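PDB 6TQD: intimin from Escherichia coli O127:H6 str. E2348/69, which is an outer-membrane adhesin whose extracellular passenger, largely built of Ig-like domains, probably extends from the cell surface toward the host cell. Local coordinates for residues V107-V112 and T190-S195; G16-T21 and L101-V106; I37-S42 and V79-Y84; Q50-G55 and Q63-A68. All blocks are in the same frame, centred on the assembly; numbering follows the deposited sequence.

Contact 1 (V107-V112 and T190-S195); sequences VDQVGV and TAEMTS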
# COMPACT_ATOMS: atom_id res chain seq x y z
N VAL A 107 -3.08 -7.45 -0.02
CA VAL A 107 -2.45 -7.46 -1.33
C VAL A 107 -3.46 -7.79 -2.42
O VAL A 107 -4.29 -8.70 -2.29
CB VAL A 107 -1.28 -8.46 -1.35
CG1 VAL A 107 -0.76 -8.64 -2.76
CG2 VAL A 107 -0.18 -7.99 -0.41
N ASP A 108 -3.38 -7.05 -3.53
CA ASP A 108 -4.17 -7.22 -4.73
C ASP A 108 -5.62 -6.78 -4.56
O ASP A 108 -6.42 -6.91 -5.50
CB ASP A 108 -4.17 -8.65 -5.29
CG ASP A 108 -2.79 -9.11 -5.74
OD1 ASP A 108 -2.50 -10.32 -5.63
OD2 ASP A 108 -2.00 -8.26 -6.21
N GLN A 109 -5.99 -6.24 -3.40
CA GLN A 109 -7.37 -5.84 -3.15
C GLN A 109 -7.56 -4.38 -3.55
O GLN A 109 -6.66 -3.56 -3.35
CB GLN A 109 -7.68 -6.01 -1.67
CG GLN A 109 -9.09 -5.59 -1.28
CD GLN A 109 -9.28 -5.61 0.22
OE1 GLN A 109 -9.78 -6.57 0.78
NE2 GLN A 109 -8.85 -4.55 0.87
N VAL A 110 -8.72 -4.07 -4.13
CA VAL A 110 -9.14 -2.68 -4.32
C VAL A 110 -9.79 -2.26 -3.00
O VAL A 110 -10.92 -2.65 -2.71
CB VAL A 110 -10.10 -2.53 -5.50
CG1 VAL A 110 -10.60 -1.10 -5.60
CG2 VAL A 110 -9.42 -2.97 -6.79
N GLY A 111 -9.07 -1.48 -2.19
CA GLY A 111 -9.50 -1.21 -0.84
C GLY A 111 -9.19 0.21 -0.41
O GLY A 111 -8.32 0.88 -0.96
N VAL A 112 -9.93 0.66 0.61
CA VAL A 112 -9.69 1.96 1.22
C VAL A 112 -8.40 1.87 2.03
O VAL A 112 -8.28 1.05 2.95
CB VAL A 112 -10.86 2.37 2.12
CG1 VAL A 112 -10.58 3.72 2.79
CG2 VAL A 112 -12.15 2.42 1.33
N THR A 190 -15.05 -0.41 0.50
CA THR A 190 -15.29 -0.80 -0.88
C THR A 190 -15.73 -2.26 -0.92
O THR A 190 -15.57 -3.03 0.05
CB THR A 190 -14.04 -0.61 -1.74
OG1 THR A 190 -12.98 -1.39 -1.18
CG2 THR A 190 -13.64 0.84 -1.81
N ALA A 191 -16.26 -2.66 -2.08
CA ALA A 191 -16.93 -3.95 -2.20
C ALA A 191 -16.03 -5.13 -1.85
O ALA A 191 -16.49 -6.09 -1.22
CB ALA A 191 -17.46 -4.13 -3.63
N GLU A 192 -14.75 -5.08 -2.24
CA GLU A 192 -13.86 -6.23 -2.02
C GLU A 192 -13.39 -6.36 -0.56
O GLU A 192 -12.94 -7.44 -0.17
CB GLU A 192 -12.63 -6.15 -2.93
CG GLU A 192 -12.91 -6.35 -4.41
CD GLU A 192 -11.66 -6.28 -5.28
OE1 GLU A 192 -10.52 -6.23 -4.74
OE2 GLU A 192 -11.80 -6.25 -6.52
N MET A 193 -13.46 -5.29 0.23
CA MET A 193 -12.95 -5.34 1.59
C MET A 193 -13.81 -6.25 2.46
O MET A 193 -15.02 -6.40 2.24
CB MET A 193 -12.95 -3.94 2.21
CG MET A 193 -11.95 -3.01 1.58
SD MET A 193 -12.13 -1.32 2.11
CE MET A 193 -11.54 -1.32 3.78
N THR A 194 -13.17 -6.88 3.45
CA THR A 194 -13.88 -7.77 4.36
C THR A 194 -14.61 -7.00 5.46
O THR A 194 -15.58 -7.52 6.02
CB THR A 194 -12.92 -8.81 4.95
OG1 THR A 194 -11.86 -8.17 5.68
CG2 THR A 194 -12.30 -9.66 3.84
N SER A 195 -14.12 -5.81 5.80
CA SER A 195 -14.74 -4.94 6.79
C SER A 195 -14.33 -3.51 6.47
O SER A 195 -13.38 -3.27 5.72
CB SER A 195 -14.32 -5.32 8.21
OG SER A 195 -12.92 -5.18 8.37
O HOH W 1 -8.87 -6.76 -7.18
O HOH W 2 -10.39 -6.13 3.82

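Contact 2 (G16-T21 and L101-V106); sequences GTERST and LSNGQV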
# COMPACT_ATOMS: atom_id res chain seq x y z
N GLY A 16 3.70 -6.79 -0.79
CA GLY A 16 3.60 -7.56 0.44
C GLY A 16 3.39 -6.72 1.67
O GLY A 16 3.57 -5.51 1.67
N THR A 17 3.03 -7.41 2.75
CA THR A 17 2.81 -6.75 4.02
C THR A 17 4.15 -6.34 4.62
O THR A 17 5.16 -7.04 4.49
CB THR A 17 2.13 -7.72 4.98
OG1 THR A 17 0.85 -8.10 4.45
CG2 THR A 17 1.88 -7.05 6.35
N GLU A 18 4.15 -5.20 5.30
CA GLU A 18 5.34 -4.71 5.98
C GLU A 18 5.93 -5.80 6.86
O GLU A 18 5.21 -6.55 7.52
CB GLU A 18 4.95 -3.49 6.83
CG GLU A 18 3.85 -3.77 7.87
CD GLU A 18 3.52 -2.55 8.70
OE1 GLU A 18 2.30 -2.27 8.90
OE2 GLU A 18 4.46 -1.85 9.16
N ARG A 19 7.26 -5.90 6.84
CA ARG A 19 8.05 -6.83 7.64
C ARG A 19 7.91 -8.29 7.20
O ARG A 19 8.42 -9.19 7.88
CB ARG A 19 7.76 -6.70 9.14
CG ARG A 19 8.04 -5.32 9.71
CD ARG A 19 7.86 -5.29 11.23
NE ARG A 19 8.04 -3.96 11.81
CZ ARG A 19 7.08 -3.06 11.95
NH1 ARG A 19 5.84 -3.32 11.56
NH2 ARG A 19 7.35 -1.88 12.50
N SER A 20 7.25 -8.55 6.07
CA SER A 20 7.16 -9.92 5.58
C SER A 20 8.39 -10.31 4.75
O SER A 20 9.17 -9.46 4.31
CB SER A 20 5.89 -10.13 4.75
OG SER A 20 5.92 -9.42 3.53
N THR A 21 8.55 -11.61 4.57
CA THR A 21 9.57 -12.18 3.69
C THR A 21 8.90 -12.62 2.40
O THR A 21 7.92 -13.38 2.44
CB THR A 21 10.24 -13.38 4.37
OG1 THR A 21 10.89 -12.95 5.57
CG2 THR A 21 11.26 -14.01 3.44
N LEU A 101 2.67 -2.80 1.87
CA LEU A 101 1.36 -2.49 2.42
C LEU A 101 1.40 -2.60 3.94
O LEU A 101 2.22 -3.31 4.51
CB LEU A 101 0.31 -3.45 1.86
CG LEU A 101 -0.03 -3.33 0.37
CD1 LEU A 101 1.04 -3.95 -0.51
CD2 LEU A 101 -1.38 -3.97 0.08
N SER A 102 0.50 -1.87 4.59
CA SER A 102 0.46 -1.89 6.04
C SER A 102 -0.25 -3.15 6.53
O SER A 102 -0.96 -3.83 5.78
CB SER A 102 -0.25 -0.64 6.55
OG SER A 102 -1.65 -0.78 6.39
N ASN A 103 -0.06 -3.45 7.82
CA ASN A 103 -0.65 -4.65 8.41
C ASN A 103 -2.14 -4.76 8.13
O ASN A 103 -2.67 -5.86 7.94
CB ASN A 103 -0.42 -4.64 9.93
CG ASN A 103 0.98 -5.05 10.30
OD1 ASN A 103 1.55 -5.97 9.72
ND2 ASN A 103 1.55 -4.36 11.29
N GLY A 104 -2.84 -3.63 8.10
CA GLY A 104 -4.28 -3.67 7.91
C GLY A 104 -4.76 -3.73 6.48
O GLY A 104 -5.97 -3.70 6.25
N GLN A 105 -3.87 -3.86 5.50
CA GLN A 105 -4.24 -3.83 4.09
C GLN A 105 -4.03 -5.20 3.47
O GLN A 105 -3.31 -6.05 4.00
CB GLN A 105 -3.42 -2.75 3.36
CG GLN A 105 -3.75 -1.32 3.85
CD GLN A 105 -2.69 -0.28 3.51
OE1 GLN A 105 -1.64 -0.58 2.95
NE2 GLN A 105 -2.97 0.98 3.87
N VAL A 106 -4.64 -5.40 2.30
CA VAL A 106 -4.69 -6.70 1.64
C VAL A 106 -4.08 -6.59 0.25
O VAL A 106 -4.50 -5.76 -0.56
CB VAL A 106 -6.13 -7.24 1.56
CG1 VAL A 106 -6.17 -8.57 0.83
CG2 VAL A 106 -6.73 -7.37 2.97
O HOH W 3 4.60 -5.74 11.28

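Contact 3 (I37-S42 and V79-Y84); sequences IVWDDS and VTARAY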
# COMPACT_ATOMS: atom_id res chain seq x y z
N ILE A 37 24.04 -13.76 -8.72
CA ILE A 37 23.22 -12.57 -8.89
C ILE A 37 23.77 -11.51 -7.94
O ILE A 37 24.02 -11.81 -6.76
CB ILE A 37 21.74 -12.84 -8.54
CG1 ILE A 37 21.20 -14.09 -9.24
CG2 ILE A 37 20.91 -11.63 -8.87
CD1 ILE A 37 21.15 -14.01 -10.75
N VAL A 38 23.92 -10.29 -8.44
CA VAL A 38 24.41 -9.16 -7.65
C VAL A 38 23.32 -8.09 -7.59
O VAL A 38 22.79 -7.66 -8.63
CB VAL A 38 25.71 -8.59 -8.25
CG1 VAL A 38 26.11 -7.32 -7.53
CG2 VAL A 38 26.83 -9.62 -8.18
N TRP A 39 23.00 -7.64 -6.38
CA TRP A 39 21.86 -6.76 -6.14
C TRP A 39 22.29 -5.38 -5.66
O TRP A 39 23.23 -5.25 -4.88
CB TRP A 39 20.95 -7.33 -5.04
CG TRP A 39 20.22 -8.55 -5.40
CD1 TRP A 39 20.65 -9.83 -5.22
CD2 TRP A 39 18.92 -8.64 -5.99
NE1 TRP A 39 19.70 -10.71 -5.66
CE2 TRP A 39 18.63 -10.02 -6.14
CE3 TRP A 39 17.97 -7.69 -6.38
CZ2 TRP A 39 17.43 -10.46 -6.67
CZ3 TRP A 39 16.77 -8.15 -6.93
CH2 TRP A 39 16.52 -9.51 -7.07
N ASP A 40 21.56 -4.37 -6.10
CA ASP A 40 21.54 -3.04 -5.49
C ASP A 40 20.18 -2.91 -4.81
O ASP A 40 19.16 -2.72 -5.48
CB ASP A 40 21.75 -1.93 -6.50
CG ASP A 40 21.58 -0.52 -5.89
OD1 ASP A 40 21.17 -0.40 -4.72
OD2 ASP A 40 21.87 0.47 -6.59
N ASP A 41 20.14 -3.12 -3.50
CA ASP A 41 18.93 -3.00 -2.70
C ASP A 41 18.96 -1.78 -1.79
O ASP A 41 18.28 -1.75 -0.76
CB ASP A 41 18.65 -4.28 -1.91
CG ASP A 41 19.71 -4.58 -0.89
OD1 ASP A 41 20.68 -3.79 -0.77
OD2 ASP A 41 19.60 -5.62 -0.18
N SER A 42 19.74 -0.75 -2.17
CA SER A 42 19.92 0.40 -1.29
C SER A 42 18.60 1.10 -0.97
O SER A 42 18.46 1.67 0.11
CB SER A 42 20.90 1.38 -1.91
OG SER A 42 20.41 1.85 -3.15
N VAL A 79 14.68 -1.78 -6.79
CA VAL A 79 15.97 -2.44 -6.62
C VAL A 79 16.34 -3.08 -7.96
O VAL A 79 15.49 -3.27 -8.83
CB VAL A 79 15.94 -3.51 -5.51
CG1 VAL A 79 15.47 -2.90 -4.19
CG2 VAL A 79 15.03 -4.66 -5.90
N THR A 80 17.62 -3.41 -8.11
CA THR A 80 18.10 -3.96 -9.37
C THR A 80 18.94 -5.21 -9.13
O THR A 80 19.66 -5.32 -8.14
CB THR A 80 18.92 -2.95 -10.19
OG1 THR A 80 19.92 -2.35 -9.37
CG2 THR A 80 18.00 -1.87 -10.77
N ALA A 81 18.86 -6.13 -10.08
CA ALA A 81 19.63 -7.36 -10.05
C ALA A 81 20.35 -7.55 -11.36
O ALA A 81 19.78 -7.31 -12.43
CB ALA A 81 18.73 -8.57 -9.85
N ARG A 82 21.58 -8.03 -11.29
CA ARG A 82 22.39 -8.34 -12.45
C ARG A 82 22.92 -9.75 -12.28
O ARG A 82 23.51 -10.07 -11.24
CB ARG A 82 23.54 -7.34 -12.59
CG ARG A 82 24.35 -7.48 -13.88
CD ARG A 82 25.55 -6.54 -13.89
NE ARG A 82 25.24 -5.11 -13.99
CZ ARG A 82 24.97 -4.46 -15.12
NH1 ARG A 82 24.92 -5.12 -16.27
NH2 ARG A 82 24.78 -3.16 -15.11
N ALA A 83 22.73 -10.59 -13.29
CA ALA A 83 23.28 -11.94 -13.27
C ALA A 83 24.65 -11.96 -13.92
O ALA A 83 24.92 -11.21 -14.86
CB ALA A 83 22.35 -12.90 -14.00
N TYR A 84 25.54 -12.82 -13.39
CA TYR A 84 26.84 -13.06 -13.99
C TYR A 84 26.98 -14.55 -14.28
O TYR A 84 26.57 -15.39 -13.47
CB TYR A 84 28.00 -12.67 -13.07
CG TYR A 84 28.22 -11.19 -12.94
CD1 TYR A 84 27.44 -10.44 -12.10
CD2 TYR A 84 29.24 -10.55 -13.64
CE1 TYR A 84 27.64 -9.09 -11.96
CE2 TYR A 84 29.45 -9.19 -13.50
CZ TYR A 84 28.64 -8.47 -12.64
OH TYR A 84 28.81 -7.10 -12.47

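Contact 4 (Q50-G55 and Q63-A68); sequences QIQHSG and QAILPA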
# COMPACT_ATOMS: atom_id res chain seq x y z
N GLN A 50 15.79 -5.43 3.08
CA GLN A 50 16.96 -5.92 2.36
C GLN A 50 16.56 -7.05 1.44
O GLN A 50 15.50 -7.66 1.59
CB GLN A 50 18.03 -6.41 3.33
CG GLN A 50 17.61 -7.63 4.13
CD GLN A 50 18.68 -8.07 5.10
OE1 GLN A 50 19.69 -8.65 4.70
NE2 GLN A 50 18.46 -7.83 6.38
N ILE A 51 17.43 -7.33 0.49
CA ILE A 51 17.37 -8.55 -0.31
C ILE A 51 18.51 -9.45 0.14
O ILE A 51 19.65 -9.00 0.27
CB ILE A 51 17.43 -8.26 -1.81
CG1 ILE A 51 16.03 -7.86 -2.27
CG2 ILE A 51 17.95 -9.48 -2.57
CD1 ILE A 51 16.02 -7.05 -3.50
N GLN A 52 18.19 -10.72 0.38
CA GLN A 52 19.15 -11.67 0.90
C GLN A 52 18.93 -13.01 0.23
O GLN A 52 17.82 -13.34 -0.21
CB GLN A 52 19.02 -11.87 2.41
CG GLN A 52 17.64 -12.28 2.84
CD GLN A 52 17.53 -12.53 4.34
OE1 GLN A 52 17.03 -13.56 4.77
NE2 GLN A 52 18.10 -11.62 5.13
N HIS A 53 20.00 -13.80 0.15
CA HIS A 53 19.88 -15.17 -0.29
C HIS A 53 18.96 -15.93 0.66
O HIS A 53 19.00 -15.73 1.88
CB HIS A 53 21.27 -15.81 -0.32
CG HIS A 53 21.37 -16.99 -1.22
ND1 HIS A 53 21.14 -18.28 -0.79
CD2 HIS A 53 21.66 -17.08 -2.54
CE1 HIS A 53 21.29 -19.12 -1.80
NE2 HIS A 53 21.61 -18.42 -2.87
N SER A 54 18.11 -16.79 0.10
CA SER A 54 17.15 -17.53 0.91
C SER A 54 17.81 -18.61 1.76
O SER A 54 17.14 -19.18 2.62
CB SER A 54 16.10 -18.18 0.01
OG SER A 54 15.44 -17.22 -0.79
N GLY A 55 19.09 -18.89 1.55
CA GLY A 55 19.80 -19.90 2.32
C GLY A 55 19.82 -21.27 1.69
O GLY A 55 20.40 -22.19 2.28
N GLN A 63 15.28 -13.56 -1.60
CA GLN A 63 14.04 -13.10 -0.99
C GLN A 63 14.23 -11.68 -0.51
O GLN A 63 15.34 -11.24 -0.21
CB GLN A 63 13.64 -13.99 0.20
CG GLN A 63 14.63 -13.98 1.34
CD GLN A 63 14.44 -15.16 2.29
OE1 GLN A 63 13.69 -16.09 2.00
NE2 GLN A 63 15.11 -15.11 3.43
N ALA A 64 13.12 -10.95 -0.42
CA ALA A 64 13.13 -9.60 0.09
C ALA A 64 12.51 -9.60 1.48
O ALA A 64 11.46 -10.21 1.69
CB ALA A 64 12.33 -8.67 -0.83
N ILE A 65 13.19 -8.95 2.42
CA ILE A 65 12.64 -8.63 3.73
C ILE A 65 12.11 -7.21 3.63
O ILE A 65 12.87 -6.26 3.44
CB ILE A 65 13.71 -8.75 4.83
CG1 ILE A 65 14.43 -10.10 4.74
CG2 ILE A 65 13.06 -8.55 6.20
CD1 ILE A 65 13.53 -11.30 4.67
N LEU A 66 10.79 -7.06 3.76
CA LEU A 66 10.17 -5.77 3.54
C LEU A 66 10.30 -4.89 4.77
O LEU A 66 10.20 -5.38 5.90
CB LEU A 66 8.70 -5.96 3.18
CG LEU A 66 8.42 -6.18 1.69
CD1 LEU A 66 9.24 -7.32 1.12
CD2 LEU A 66 6.94 -6.41 1.42
N PRO A 67 10.53 -3.59 4.60
CA PRO A 67 10.61 -2.70 5.76
C PRO A 67 9.24 -2.48 6.39
O PRO A 67 8.21 -2.93 5.89
CB PRO A 67 11.16 -1.39 5.18
CG PRO A 67 10.76 -1.42 3.77
CD PRO A 67 10.78 -2.87 3.34
N ALA A 68 9.25 -1.77 7.52
CA ALA A 68 8.01 -1.30 8.11
C ALA A 68 7.33 -0.28 7.20
O ALA A 68 7.98 0.45 6.45
CB ALA A 68 8.28 -0.66 9.47

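Contact 1 (V107-V112 and T190-S195)
Val110 meets Glu192 and Thr190 in a mixed polar and apolar contact between an interdomain linker and a loop of the second Ig-like domain. The segment 107-112 leads into strand 111-117. The segment 190-195 joins strands 182-189 and 197-205. Thr190 to Met193 form a type I beta turn, closed by Met193 N on Thr190 O.

Glu192 reaches back over the linker with its chain extended beyond CG. Val110 N donates to Glu192 OE1 at 2.9 Å, and the bond is nearly straight at 171°. The donor stands above the carboxylate plane. A water lies 3.0 Å from both Glu192 OE1 and Asp108 O and may bridge them. Thr190 OG1 lies 2.9 Å from Val110 O and donates to it, though the position of that oxygen is less certain.

Met193 crosses Gln109 at about a right angle, with CG 3.5 Å from Gln109 NE2. Its chi1 of -68° and extended chi2 bring SD to Val112. Val112 N makes a weak bond to Met193 SD at 3.3 Å, and Val112 CG2 packs 3.8 Å from the same sulfur. Val112 CG2 also touches Thr190 CG2. A second water links Gln109 OE1 to Thr194 N. Deeper in the domain, Val110, Val112 and Thr190 all rest on Val136 of strand 130-138.

The polar grip falls mostly on backbone atoms of the linker and the start of strand 111-117. The carboxylate bond is the firm one. The hydroxyl and the weak sulfur bond probably add to it in setting the chain's path, while Val112 packs on Met193 and the Thr190 methyl.

Contact 2 (G16-T21 and L101-V106)
Thr17 pairs with Leu101 in a parallel beta bridge at the end of the first domain. Here the packing is close. Leu101 N donates to Gly16 O at 2.9 Å and 176°. Glu18 N returns a bond of 2.8 Å to Leu101 O. Thr17 CA lies 3.5 Å from that carbonyl oxygen in a CA-H...O contact. Leu101 CD1 covers the backbone of Gly16.

Beyond the bridge the chains turn, and side chains take over. Glu18 CG stands between its backbone N and carbonyl carbon, chi1 58°, and this swings the carboxylate across to the turn of Ser102 to Gln105. Glu18 OE1 accepts from Asn103 N at 2.9 Å through its anti lone pair. The Asn103 and Glu18 side chains cross at about a right angle, yet their end-group planes are only 24° apart. Asn103 OD1 rests 3.6 Å from Thr17 CG2.

The outer side is looser and wet. In one of its two conformers Arg19 NH1 forms a salt bridge of 3.1 Å with Glu18 OE2, which also accepts from Tyr69 N. The same NH1 donates to a water that takes a weak bond from Asn103 ND2. Arg19 and Asn103 are exposed.

The type II turn from Thr17 to Ser20 carries the chain from edge strand 14-17 to strand 21-30 of the other sheet. Such a parallel pairing of an N-terminal edge strand with the last strand is typical of Ig-like beta sandwiches.

Contact 3 (I37-S42 and V79-Y84)
Strands 37-40 and 79-84 run antiparallel, their axes 4.6 Å apart at closest approach and their directions 160° apart. Val38 with Arg82 and Asp40 with Thr80 are the hydrogen-bonded pairs. Val38 N to Arg82 O is the shortest of the four backbone bonds at 2.8 Å. Trp39 with Ala81 is the non-hydrogen-bonded pair between them, and Ile37 with Ala83 is another beyond Val38 and Arg82.

Ile37, Trp39, Ala81 and Ala83 share one face. The methyl of Ala81 sits over the six-membered ring of Trp39, with CB 3.5 Å from the ring centroid and 10° off the normal. This is a CH-pi contact. Trp39 CG is anti to its own carbonyl carbon, and chi2 of 90° turns the flat of the indole to the methyl. Trp39 CZ3 also reaches Val79 CG2 at 4.0 Å. Ile37 CD1 packs 3.6 Å from Ala83 CB.

Strand 34-40 is an outermost strand of a four-stranded sheet, and this face looks into the beta sandwich of the first domain. Trp39 there touches Ile24 and Ile51 of the facing sheet and meets the ring of Tyr62.

Val38, Asp40, Thr80 and Arg82 lie on the other, more exposed face. In one of its two conformers Val38 CG2 approaches the Tyr84 ring obliquely, 3.9 Å from CE1. Tyr84 also makes a cation-pi contact with Arg36. Asp40 CB lies beside Thr80 OG1. Asp40 OD1 accepts from Ser42 N at 2.9 Å, making an Asx turn at the strand end; in one conformer of Ser42 its OG donates there too.

Contact 4 (Q50-G55 and Q63-A68)
The side-chain amides of Gln52 and Gln63 meet with their planes 24° apart. Gln63 NE2 donates to Gln52 OE1 at 2.8 Å. The acceptor lies in the Gln63 amide plane, while the donor is tilted 22° from the Gln52 carbonyl plane. Ile65 CG1 packs against the Gln52 amide, 4.0 Å from both CD and NE2. Gln52 NE2 makes a weak bond to Gln50 OE1 along its own strand. The His53 ring has Gly55 CA in plane at its edge and meets Tyr62 edge-to-face; its ND1 accepts from Gly55 N, and NE2 bonds Ser58 O.

Each of these glutamines has CG between its backbone N and carbonyl carbon. For Gln63 chi1 is 63°, and the extended chain then carries the amide over to strand 50-53. The Gln50 chain runs alongside Ile65, CG 4.1 Å from Ile65 CG1.

The backbones form a beta hairpin. Gln50 with Ile65 and Gln52 with Gln63 are hydrogen-bonded pairs, and Ile65 N to Gln50 O measures 2.8 Å. The non-hydrogen-bonded pair between them turns Ile51 and Ala64 to the other face. That face is buried: Ile51 packs on Ile24 and Leu44, and Ala64 on Ile98.

The hairpin therefore has two chemistries. Aliphatic side chains face the sandwich interior, while the outer amides add one good bond across the strands and a weak one along strand 50-53.

Contacts 2, 3 and 4 belong to the first domain, and contact 1 lies where the chain enters the second. Contact 4 is nested within the loop closed by contact 3, and both within that of contact 2; contact 1 follows in series. Contacts 2 and 3 reach the same four-stranded sheet, with centres 23 Å apart. Contact 4 belongs to the facing sheet and touches both. Contact 1 touches contact 2 where Val107 packs on Leu101 and Gly16, but its centre is 33 Å from that of contact 3. The two domains thus follow one another through a short packed linker, consistent with an extended, restrained passenger.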